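Local coordinates for protein aspartokinase (Synechocystis, PDB 3L76) that probably phosphorylates the beta-carboxyl group of aspartate with ATP, an early step toward lysine and threonine, and holds lysine and threonine in its ACT domains, at residues Q304-G309 with Q446-H451; E387-S392 with I476-R481; Q461-L466 with I493-A498; E554-E559 with C570-D575. All blocks are in the same frame, centred on the assembly; numbering follows the deposited sequence.

Contact 1 of 4, residues Q304-G309 with Q446-H451; sequences QSIHDG and QIAIRH. With THR (threonine), chain C.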
# COMPACT_ATOMS: atom_id res chain seq x y z
N GLN A 304 -24.45 12.16 -43.65
CA GLN A 304 -24.15 13.35 -44.41
C GLN A 304 -22.75 13.85 -44.08
O GLN A 304 -22.51 14.38 -43.00
CB GLN A 304 -25.18 14.43 -44.14
CG GLN A 304 -24.92 15.72 -44.94
CD GLN A 304 -25.86 16.83 -44.54
OE1 GLN A 304 -27.09 16.71 -44.65
NE2 GLN A 304 -25.28 17.92 -44.05
N SER A 305 -21.84 13.69 -45.03
CA SER A 305 -20.46 14.13 -44.84
C SER A 305 -20.32 15.62 -45.14
O SER A 305 -21.30 16.37 -45.10
CB SER A 305 -19.49 13.28 -45.68
OG SER A 305 -18.14 13.69 -45.52
N ILE A 306 -19.09 16.05 -45.41
CA ILE A 306 -18.80 17.46 -45.63
C ILE A 306 -19.41 18.00 -46.94
O ILE A 306 -19.55 17.25 -47.92
CB ILE A 306 -17.28 17.72 -45.57
CG1 ILE A 306 -17.00 19.22 -45.52
CG2 ILE A 306 -16.57 17.07 -46.75
CD1 ILE A 306 -15.56 19.56 -45.41
N HIS A 307 -19.76 19.28 -46.94
CA HIS A 307 -20.33 19.93 -48.13
C HIS A 307 -19.39 19.84 -49.33
O HIS A 307 -18.18 19.68 -49.19
CB HIS A 307 -20.61 21.40 -47.84
CG HIS A 307 -19.37 22.21 -47.68
ND1 HIS A 307 -18.82 22.94 -48.71
CD2 HIS A 307 -18.54 22.37 -46.62
CE1 HIS A 307 -17.72 23.53 -48.28
NE2 HIS A 307 -17.52 23.20 -47.02
N ASP A 308 -19.97 19.91 -50.51
CA ASP A 308 -19.22 20.02 -51.74
C ASP A 308 -19.69 21.31 -52.43
O ASP A 308 -20.83 21.37 -52.92
CB ASP A 308 -19.43 18.79 -52.62
CG ASP A 308 -18.72 18.90 -53.97
OD1 ASP A 308 -18.20 19.99 -54.31
OD2 ASP A 308 -18.69 17.89 -54.70
N GLY A 309 -18.83 22.33 -52.43
CA GLY A 309 -19.21 23.67 -52.85
C GLY A 309 -20.37 24.18 -52.02
O GLY A 309 -20.34 24.10 -50.79
N GLN A 446 -13.25 19.74 -36.93
CA GLN A 446 -13.54 18.95 -38.11
C GLN A 446 -12.35 18.93 -39.04
O GLN A 446 -11.72 19.96 -39.29
CB GLN A 446 -14.76 19.50 -38.83
CG GLN A 446 -15.06 18.83 -40.15
CD GLN A 446 -16.05 19.64 -40.98
OE1 GLN A 446 -17.18 19.23 -41.19
NE2 GLN A 446 -15.62 20.81 -41.43
N ILE A 447 -12.00 17.76 -39.54
CA ILE A 447 -10.95 17.65 -40.53
C ILE A 447 -11.44 16.75 -41.65
O ILE A 447 -11.83 15.61 -41.42
CB ILE A 447 -9.65 17.07 -39.96
CG1 ILE A 447 -9.18 17.88 -38.76
CG2 ILE A 447 -8.56 17.03 -41.03
CD1 ILE A 447 -7.88 17.39 -38.19
N ALA A 448 -11.42 17.27 -42.87
CA ALA A 448 -11.87 16.49 -44.00
C ALA A 448 -10.74 16.27 -44.96
O ALA A 448 -9.92 17.15 -45.21
CB ALA A 448 -13.02 17.17 -44.72
N ILE A 449 -10.68 15.06 -45.48
CA ILE A 449 -9.74 14.79 -46.52
C ILE A 449 -10.47 14.55 -47.85
O ILE A 449 -11.15 13.55 -48.05
CB ILE A 449 -8.69 13.72 -46.05
CG1 ILE A 449 -8.39 12.72 -47.14
CG2 ILE A 449 -9.08 13.07 -44.72
CD1 ILE A 449 -7.52 13.30 -48.23
N ARG A 450 -10.37 15.54 -48.74
CA ARG A 450 -11.06 15.52 -50.03
C ARG A 450 -10.46 14.49 -50.99
O ARG A 450 -9.24 14.38 -51.10
CB ARG A 450 -11.00 16.90 -50.70
CG ARG A 450 -11.63 18.08 -49.94
CD ARG A 450 -13.12 18.14 -50.13
NE ARG A 450 -13.68 19.36 -49.57
CZ ARG A 450 -14.99 19.58 -49.47
NH1 ARG A 450 -15.85 18.66 -49.87
NH2 ARG A 450 -15.45 20.72 -48.95
N HIS A 451 -11.31 13.74 -51.67
CA HIS A 451 -10.89 12.90 -52.79
C HIS A 451 -10.02 11.70 -52.45
O HIS A 451 -8.98 11.50 -53.07
CB HIS A 451 -10.21 13.75 -53.87
CG HIS A 451 -11.15 14.66 -54.59
ND1 HIS A 451 -12.48 14.36 -54.76
CD2 HIS A 451 -10.95 15.85 -55.20
CE1 HIS A 451 -13.07 15.33 -55.43
NE2 HIS A 451 -12.16 16.24 -55.71
N THR C . -27.46 21.98 -44.52
CA THR C . -28.76 21.34 -44.80
C THR C . -29.75 21.53 -43.65
O THR C . -29.40 22.11 -42.61
CB THR C . -28.61 19.85 -45.13
OG1 THR C . -28.05 19.15 -44.01
CG2 THR C . -27.68 19.68 -46.33
OXT THR C . -30.91 21.13 -43.78

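Contact 2 of 4, residues E387-S392 with I476-R481; sequences EMISTS and IIQSQR. With THR (threonine), chain D; LYS (lysine), chain F.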
# COMPACT_ATOMS: atom_id res chain seq x y z
N GLU A 387 -17.82 1.57 -48.50
CA GLU A 387 -18.59 2.52 -49.28
C GLU A 387 -19.00 3.71 -48.44
O GLU A 387 -18.71 4.84 -48.79
CB GLU A 387 -19.82 1.84 -49.89
CG GLU A 387 -19.46 0.71 -50.84
CD GLU A 387 -20.65 0.14 -51.58
OE1 GLU A 387 -21.74 0.76 -51.55
OE2 GLU A 387 -20.49 -0.94 -52.20
N MET A 388 -19.64 3.44 -47.31
CA MET A 388 -20.02 4.50 -46.40
C MET A 388 -19.56 4.23 -44.97
O MET A 388 -19.30 3.09 -44.60
CB MET A 388 -21.53 4.70 -46.46
CG MET A 388 -22.03 5.21 -47.79
SD MET A 388 -23.66 5.98 -47.67
CE MET A 388 -24.68 4.55 -47.35
N ILE A 389 -19.49 5.29 -44.16
CA ILE A 389 -19.06 5.20 -42.77
C ILE A 389 -19.84 6.12 -41.86
O ILE A 389 -20.05 7.28 -42.18
CB ILE A 389 -17.53 5.52 -42.59
CG1 ILE A 389 -16.67 4.65 -43.50
CG2 ILE A 389 -17.09 5.29 -41.12
CD1 ILE A 389 -15.22 5.07 -43.53
N SER A 390 -20.23 5.59 -40.70
CA SER A 390 -20.98 6.35 -39.71
C SER A 390 -20.61 5.90 -38.30
O SER A 390 -20.71 4.71 -37.96
CB SER A 390 -22.48 6.16 -39.94
OG SER A 390 -23.24 6.94 -39.04
N THR A 391 -20.17 6.86 -37.48
CA THR A 391 -19.87 6.59 -36.08
C THR A 391 -20.92 7.08 -35.09
O THR A 391 -21.58 8.11 -35.29
CB THR A 391 -18.50 7.14 -35.65
OG1 THR A 391 -18.44 8.54 -35.91
CG2 THR A 391 -17.39 6.42 -36.39
N SER A 392 -21.09 6.31 -34.01
CA SER A 392 -21.74 6.83 -32.80
C SER A 392 -20.69 6.90 -31.70
O SER A 392 -19.49 6.96 -31.98
CB SER A 392 -22.98 5.99 -32.40
OG SER A 392 -22.65 4.65 -32.07
N ILE A 476 -16.17 9.69 -37.62
CA ILE A 476 -15.79 9.49 -39.01
C ILE A 476 -17.05 9.36 -39.85
O ILE A 476 -17.92 8.55 -39.55
CB ILE A 476 -14.96 8.23 -39.20
CG1 ILE A 476 -13.84 8.17 -38.16
CG2 ILE A 476 -14.43 8.16 -40.64
CD1 ILE A 476 -13.04 6.90 -38.22
N ILE A 477 -17.14 10.19 -40.89
CA ILE A 477 -18.28 10.18 -41.79
C ILE A 477 -17.83 10.11 -43.24
O ILE A 477 -16.98 10.88 -43.69
CB ILE A 477 -19.14 11.42 -41.61
CG1 ILE A 477 -19.36 11.70 -40.12
CG2 ILE A 477 -20.44 11.24 -42.33
CD1 ILE A 477 -20.21 12.94 -39.84
N GLN A 478 -18.41 9.17 -43.97
CA GLN A 478 -18.07 8.98 -45.36
C GLN A 478 -19.34 8.60 -46.10
O GLN A 478 -20.06 7.69 -45.68
CB GLN A 478 -16.98 7.92 -45.52
CG GLN A 478 -16.66 7.56 -46.96
CD GLN A 478 -15.67 6.42 -47.06
OE1 GLN A 478 -14.56 6.50 -46.54
NE2 GLN A 478 -16.07 5.35 -47.74
N SER A 479 -19.64 9.31 -47.18
CA SER A 479 -20.90 9.11 -47.88
C SER A 479 -20.72 8.76 -49.36
O SER A 479 -20.20 7.70 -49.70
CB SER A 479 -21.82 10.32 -47.69
OG SER A 479 -23.13 10.02 -48.10
N GLN A 480 -21.13 9.65 -50.25
CA GLN A 480 -21.15 9.31 -51.67
C GLN A 480 -19.79 9.43 -52.37
O GLN A 480 -18.84 10.00 -51.84
CB GLN A 480 -22.20 10.16 -52.40
CG GLN A 480 -23.62 9.99 -51.82
CD GLN A 480 -23.95 8.52 -51.61
OE1 GLN A 480 -24.22 7.79 -52.57
NE2 GLN A 480 -23.92 8.07 -50.37
N ARG A 481 -19.71 8.87 -53.57
CA ARG A 481 -18.61 9.20 -54.46
C ARG A 481 -18.66 10.68 -54.87
O ARG A 481 -19.73 11.25 -55.06
CB ARG A 481 -18.63 8.32 -55.69
CG ARG A 481 -18.26 6.89 -55.37
CD ARG A 481 -18.19 6.01 -56.59
NE ARG A 481 -17.34 4.85 -56.37
CZ ARG A 481 -17.09 3.91 -57.28
NH1 ARG A 481 -17.62 4.01 -58.50
NH2 ARG A 481 -16.29 2.89 -56.99
N THR D . -13.21 2.99 -50.15
CA THR D . -12.05 3.38 -49.36
C THR D . -11.61 2.21 -48.49
O THR D . -12.31 1.19 -48.41
CB THR D . -12.35 4.58 -48.44
OG1 THR D . -13.41 4.24 -47.53
CG2 THR D . -12.73 5.82 -49.28
OXT THR D . -10.53 2.29 -47.88
N LYS F . -11.86 6.82 -30.60
CA LYS F . -11.81 5.72 -31.57
C LYS F . -10.55 5.74 -32.44
O LYS F . -9.89 6.80 -32.54
CB LYS F . -13.07 5.71 -32.45
CG LYS F . -14.35 5.42 -31.68
CD LYS F . -15.60 5.82 -32.44
CE LYS F . -15.93 7.29 -32.23
NZ LYS F . -17.26 7.50 -31.59
OXT LYS F . -10.21 4.69 -33.03

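Contact 3 of 4, residues Q461-L466 with I493-A498; sequences QLFTAL and IAFMVA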
# COMPACT_ATOMS: atom_id res chain seq x y z
N GLN A 461 -5.16 3.24 -44.17
CA GLN A 461 -3.85 3.89 -44.13
C GLN A 461 -3.88 5.30 -43.53
O GLN A 461 -2.93 5.71 -42.87
CB GLN A 461 -3.14 3.81 -45.50
CG GLN A 461 -3.07 5.09 -46.30
CD GLN A 461 -2.43 4.86 -47.65
OE1 GLN A 461 -2.35 3.73 -48.13
NE2 GLN A 461 -1.96 5.93 -48.28
N LEU A 462 -4.99 6.00 -43.71
CA LEU A 462 -5.12 7.34 -43.16
C LEU A 462 -5.33 7.29 -41.66
O LEU A 462 -4.71 8.04 -40.90
CB LEU A 462 -6.29 8.07 -43.82
CG LEU A 462 -6.12 8.36 -45.31
CD1 LEU A 462 -7.45 8.61 -45.95
CD2 LEU A 462 -5.15 9.52 -45.55
N PHE A 463 -6.20 6.39 -41.22
CA PHE A 463 -6.50 6.30 -39.81
C PHE A 463 -5.47 5.53 -39.01
O PHE A 463 -5.31 5.79 -37.82
CB PHE A 463 -7.93 5.83 -39.57
CG PHE A 463 -8.94 6.84 -39.97
CD1 PHE A 463 -9.20 7.91 -39.15
CD2 PHE A 463 -9.57 6.76 -41.19
CE1 PHE A 463 -10.09 8.88 -39.52
CE2 PHE A 463 -10.45 7.74 -41.57
CZ PHE A 463 -10.71 8.80 -40.74
N THR A 464 -4.74 4.62 -39.67
CA THR A 464 -3.63 3.94 -39.00
C THR A 464 -2.55 4.95 -38.64
O THR A 464 -1.98 4.91 -37.55
CB THR A 464 -3.01 2.83 -39.86
OG1 THR A 464 -3.93 1.75 -39.98
CG2 THR A 464 -1.73 2.30 -39.22
N ALA A 465 -2.29 5.87 -39.57
CA ALA A 465 -1.30 6.92 -39.39
C ALA A 465 -1.59 7.78 -38.17
O ALA A 465 -0.71 8.04 -37.36
CB ALA A 465 -1.21 7.77 -40.64
N LEU A 466 -2.83 8.24 -38.05
CA LEU A 466 -3.24 9.04 -36.90
C LEU A 466 -3.14 8.24 -35.60
O LEU A 466 -2.79 8.78 -34.55
CB LEU A 466 -4.67 9.54 -37.08
CG LEU A 466 -4.97 10.56 -38.17
CD1 LEU A 466 -6.49 10.78 -38.33
CD2 LEU A 466 -4.26 11.85 -37.87
N ILE A 493 -13.64 12.07 -47.00
CA ILE A 493 -13.73 11.50 -45.67
C ILE A 493 -13.59 12.63 -44.67
O ILE A 493 -12.58 13.31 -44.66
CB ILE A 493 -12.61 10.45 -45.40
CG1 ILE A 493 -12.76 9.26 -46.35
CG2 ILE A 493 -12.64 9.97 -43.94
CD1 ILE A 493 -11.75 8.15 -46.10
N ALA A 494 -14.61 12.83 -43.84
CA ALA A 494 -14.54 13.78 -42.75
C ALA A 494 -14.43 13.06 -41.40
O ALA A 494 -14.99 11.98 -41.21
CB ALA A 494 -15.77 14.69 -42.76
N PHE A 495 -13.70 13.65 -40.46
CA PHE A 495 -13.57 13.07 -39.13
C PHE A 495 -13.32 14.17 -38.13
O PHE A 495 -12.99 15.28 -38.50
CB PHE A 495 -12.46 12.02 -39.09
CG PHE A 495 -11.07 12.58 -39.27
CD1 PHE A 495 -10.54 12.76 -40.53
CD2 PHE A 495 -10.29 12.91 -38.17
CE1 PHE A 495 -9.26 13.29 -40.70
CE2 PHE A 495 -9.01 13.43 -38.34
CZ PHE A 495 -8.49 13.62 -39.61
N MET A 496 -13.49 13.86 -36.85
CA MET A 496 -13.29 14.86 -35.81
C MET A 496 -12.30 14.42 -34.76
O MET A 496 -12.25 13.24 -34.40
CB MET A 496 -14.62 15.25 -35.17
CG MET A 496 -15.51 16.06 -36.09
SD MET A 496 -17.20 16.11 -35.49
CE MET A 496 -17.99 14.92 -36.56
N VAL A 497 -11.49 15.37 -34.31
CA VAL A 497 -10.53 15.16 -33.24
C VAL A 497 -10.54 16.36 -32.31
O VAL A 497 -11.06 17.41 -32.66
CB VAL A 497 -9.11 14.94 -33.76
CG1 VAL A 497 -9.01 13.62 -34.53
CG2 VAL A 497 -8.65 16.12 -34.60
N ALA A 498 -9.97 16.18 -31.13
CA ALA A 498 -9.79 17.27 -30.19
C ALA A 498 -8.97 18.37 -30.86
O ALA A 498 -7.97 18.08 -31.51
CB ALA A 498 -9.08 16.75 -28.93

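Contact 4 of 4, residues E554-E559 with C570-D575; sequences ENINIE and CVVPQD. With THR (threonine), chain C.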
# COMPACT_ATOMS: atom_id res chain seq x y z
N GLU A 554 -34.62 27.28 -35.74
CA GLU A 554 -33.71 28.23 -35.14
C GLU A 554 -32.74 28.76 -36.18
O GLU A 554 -31.77 29.41 -35.85
CB GLU A 554 -32.93 27.56 -34.00
CG GLU A 554 -33.67 27.58 -32.68
CD GLU A 554 -33.68 28.97 -32.09
OE1 GLU A 554 -34.78 29.48 -31.79
OE2 GLU A 554 -32.59 29.55 -31.93
N ASN A 555 -33.03 28.47 -37.45
CA ASN A 555 -32.14 28.82 -38.56
C ASN A 555 -30.71 28.36 -38.31
O ASN A 555 -29.77 29.15 -38.39
CB ASN A 555 -32.20 30.31 -38.87
CG ASN A 555 -31.67 30.64 -40.26
OD1 ASN A 555 -30.66 30.10 -40.69
ND2 ASN A 555 -32.36 31.52 -40.95
N ILE A 556 -30.55 27.08 -38.01
CA ILE A 556 -29.25 26.50 -37.74
C ILE A 556 -28.90 25.52 -38.86
O ILE A 556 -29.65 24.59 -39.15
CB ILE A 556 -29.23 25.80 -36.35
CG1 ILE A 556 -29.25 26.83 -35.23
CG2 ILE A 556 -28.02 24.92 -36.18
CD1 ILE A 556 -29.41 26.24 -33.85
N ASN A 557 -27.77 25.75 -39.51
CA ASN A 557 -27.40 24.89 -40.62
C ASN A 557 -26.75 23.60 -40.14
O ASN A 557 -25.95 23.61 -39.21
CB ASN A 557 -26.48 25.63 -41.59
CG ASN A 557 -26.19 24.81 -42.83
OD1 ASN A 557 -27.10 24.36 -43.52
ND2 ASN A 557 -24.91 24.62 -43.13
N ILE A 558 -27.09 22.50 -40.79
CA ILE A 558 -26.54 21.21 -40.42
C ILE A 558 -25.39 20.85 -41.35
O ILE A 558 -25.60 20.60 -42.54
CB ILE A 558 -27.61 20.11 -40.44
CG1 ILE A 558 -28.78 20.49 -39.53
CG2 ILE A 558 -26.99 18.77 -40.04
CD1 ILE A 558 -29.95 19.55 -39.62
N GLU A 559 -24.17 20.84 -40.81
CA GLU A 559 -22.99 20.62 -41.63
C GLU A 559 -22.76 19.15 -41.94
O GLU A 559 -22.42 18.78 -43.06
CB GLU A 559 -21.74 21.22 -40.95
CG GLU A 559 -21.87 22.69 -40.56
CD GLU A 559 -20.52 23.32 -40.22
OE1 GLU A 559 -19.49 22.83 -40.72
OE2 GLU A 559 -20.50 24.31 -39.45
N CYS A 570 -25.58 15.75 -35.10
CA CYS A 570 -25.44 16.77 -36.14
C CYS A 570 -24.25 17.64 -35.83
O CYS A 570 -24.13 18.15 -34.72
CB CYS A 570 -26.68 17.67 -36.20
SG CYS A 570 -28.13 16.86 -36.83
N VAL A 571 -23.38 17.82 -36.82
CA VAL A 571 -22.32 18.81 -36.69
C VAL A 571 -22.88 20.16 -37.12
O VAL A 571 -23.67 20.26 -38.04
CB VAL A 571 -21.08 18.48 -37.52
CG1 VAL A 571 -20.03 19.57 -37.35
CG2 VAL A 571 -20.52 17.17 -37.07
N VAL A 572 -22.43 21.19 -36.43
CA VAL A 572 -23.13 22.46 -36.44
C VAL A 572 -22.11 23.56 -36.16
O VAL A 572 -21.00 23.28 -35.67
CB VAL A 572 -24.25 22.41 -35.37
CG1 VAL A 572 -23.97 23.35 -34.21
CG2 VAL A 572 -25.60 22.63 -35.98
N PRO A 573 -22.44 24.80 -36.51
CA PRO A 573 -21.46 25.87 -36.27
C PRO A 573 -21.23 26.08 -34.77
O PRO A 573 -22.18 26.12 -34.01
CB PRO A 573 -22.12 27.10 -36.90
CG PRO A 573 -23.07 26.53 -37.91
CD PRO A 573 -23.58 25.26 -37.31
N GLN A 574 -19.97 26.22 -34.37
CA GLN A 574 -19.63 26.34 -32.95
C GLN A 574 -20.39 27.42 -32.21
O GLN A 574 -20.81 27.22 -31.08
CB GLN A 574 -18.11 26.53 -32.77
CG GLN A 574 -17.72 26.86 -31.33
CD GLN A 574 -16.33 26.37 -30.97
OE1 GLN A 574 -16.19 25.38 -30.26
NE2 GLN A 574 -15.31 27.05 -31.45
N ASP A 575 -20.55 28.59 -32.82
CA ASP A 575 -21.23 29.67 -32.12
C ASP A 575 -22.71 29.40 -32.06
O ASP A 575 -23.50 30.27 -31.73
CB ASP A 575 -20.96 31.02 -32.78
CG ASP A 575 -21.57 31.13 -34.16
OD1 ASP A 575 -21.50 32.23 -34.73
OD2 ASP A 575 -22.11 30.13 -34.68
N THR C . -27.46 21.98 -44.52
CA THR C . -28.76 21.34 -44.80
C THR C . -29.75 21.53 -43.65
O THR C . -29.40 22.11 -42.61
CB THR C . -28.61 19.85 -45.13
OG1 THR C . -28.05 19.15 -44.01
CG2 THR C . -27.68 19.68 -46.33
OXT THR C . -30.91 21.13 -43.78

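Contact 1 of 4, residues Q304-G309 with Q446-H451
R450 turns both terminal nitrogens to a single backbone oxygen, H307 O, which it grips end-on. NH1 lies 2.6 Å from H307 O and NH2 2.9 Å from the same atom, both as hydrogen bonds, and the acceptor sits in the guanidinium plane. The imidazole of H307 stands almost perpendicular to that plane (86°), with R450 NH2 over one ring face near the rim. A bond from H307 ND1 to G309 O (2.8 Å) restrains the rotation of the ring. I306 covers one face of the guanidinium: CG2 comes 3.6 Å from R450 NH1, while CD1 passes on to A448 CB at 3.6 Å. With CG1 anti to the backbone N (chi1 -169°), the isoleucine carries CD1 between arginine and alanine. R450 NH1 also forms a salt bridge with D492, which would offset the arginine's charge. At the far end of the loop Q304 OE1 takes a hydrogen bond from OG1 of bound threonine (2.7 Å). The loop between strands 302-303 and 311-318 is thus laid across strand 437-453, which pairs on its two edges with strands 490-498 and 520-533.

Contact 2 of 4, residues E387-S392 with I476-R481
I389 and Q478 face each other as a hydrogen-bonded antiparallel pair, their side chains on the same side of the sheet. I389 N bonds to Q478 O (2.9 Å) and Q478 N returns the bond to I389 O (3.1 Å), while I389 CD1 rests against the amide end of the glutamine. Q478 runs out fully extended, a chi1 of 174° pointing CG away from the backbone N, which carries its amide past I389 to the bound threonine. There NE2 serves two acceptors: E387 O, along a nearly straight N-H (2.9 Å, 166°) that arrives above the carbonyl plane, and threonine OG1. OE1 in turn accepts from that OG1 at 2.7 Å, so both ends of the amide read the one hydroxyl. I389 lies at a slant to Q478 and also to I476, whose CG2 its own CG2 meets at 3.9 Å. T391 OG1, between its backbone N and carbonyl carbon, accepts from I476 N (3.1 Å); S392, next in the chain, belongs to a lysine pocket. At the opposite end M388 SD lies 3.4 Å from Q480 NE2, the amide nitrogen that bonds to S479 OG; Q480 OE1 goes to K272. E387 and M388 form a classic beta bulge opposite V399. Strands 388-391 and 475-479, at 151° to each other, thus join two ACT domains edge to edge, with a threonine site at the junction, as is characteristic of side-by-side ACT pairs that bind amino-acid effectors.

Contact 3 of 4, residues Q461-L466 with I493-A498
In the helix-on-sheet layer of an ACT domain, F463 from helix 458-468 drives the edge of its ring into the face of F495 on strand 490-498. The pair is T-shaped, with centroids 5.4 Å apart and planes at 78°. F463 CE1 comes closest, 3.8 Å from F495 CG, and CZ reaches along toward CD1 of the same ring. F495 CG lies between its backbone N and carbonyl carbon (chi1 67°), F463 CG opposite its carbonyl carbon, and the two side chains slide past each other in opposite directions. Next along the F463 edge, in the ring plane, I493 CG2 touches CZ at 3.9 Å. The contact belongs to the beta-alpha-beta-beta-alpha-beta order of the ACT fold, in which helix 458-468 follows strand 437-453 and lies on the sheet; its segment and the strand segment run in nearly the same direction, with axes 11.8 Å apart. One turn after L462, L466 puts CD1 against the far end of the other phenyl group, 3.7 Å from F495 CE2, meeting it obliquely. L462 CD1 makes a looser approach to I493 CD1 at 4.3 Å. Helix 499-512 packs on the same residues, with L509 against F495 and A505 against L466. I493, also in touch with Q478, comes within about 4 Å of a bound threonine, nearest atoms.

Contact 4 of 4, residues E554-E559 with C570-D575
The carboxylate of E559 lies over one face of the puckered P573 ring, OE2 standing 3.6 Å from P573 N and about as far from its CA and CG, while N557 O comes to the ring's edge at CD (3.5 Å). The N557 amide, a truly flat group, is turned to the bound threonine: OD1 accepts from the threonine N at 2.6 Å, and ND2 has a weak bond to D280. This is the loop of the last ACT domain that leads from helix 543-552 into strand 560-563, and N555, with positive phi, ends the helix as the C-prime residue of a Schellman motif. The chain then crosses strand 567-573 at a steep angle. I556 CG2 and V572 CG2 pack against each other at the start of the crossing. In N557 the first torsion is close to trans (chi1 -174°), which sends its amide toward the ligand rather than toward the strand. I558 bonds the same ligand through its backbone, N donating to the threonine O (3.0 Å, 157°) and O accepting from the threonine N at 3.0 Å, while its CB and CG1 pack against the threonine O. That amino group is therefore shared between the side-chain oxygen of N557 and the main-chain oxygen of I558. E559 N donates to V571 O (2.9 Å, 150°), next to the backbone pairing of M560 with V571. On the helix side, I558 CG2 touches C570 SG at 3.9 Å, with F548 of helix 543-552 packed against both residues.

How the contacts relate
Contacts 1 and 4 meet at one bound threonine: Q304 NE2 of contact 1 is 3.1 Å from both I558 O and E559 O of contact 4, so first and last ACT domains enclose the ligand together. Contact 2 holds the second threonine in a matching way, Q478 taking the part of Q304. There contact 3 backs it up, I493 CD1 lying 3.3 Å from Q478 OE1. Strand 490-498 of contact 3 sits between two others, with probable hydrogen bonds from I449 N of contact 1 to I493 O (2.7 Å) and from I477 N of contact 2 to A494 O (2.8 Å). Contacts 2 and 4, centres about 19 Å apart, do not touch.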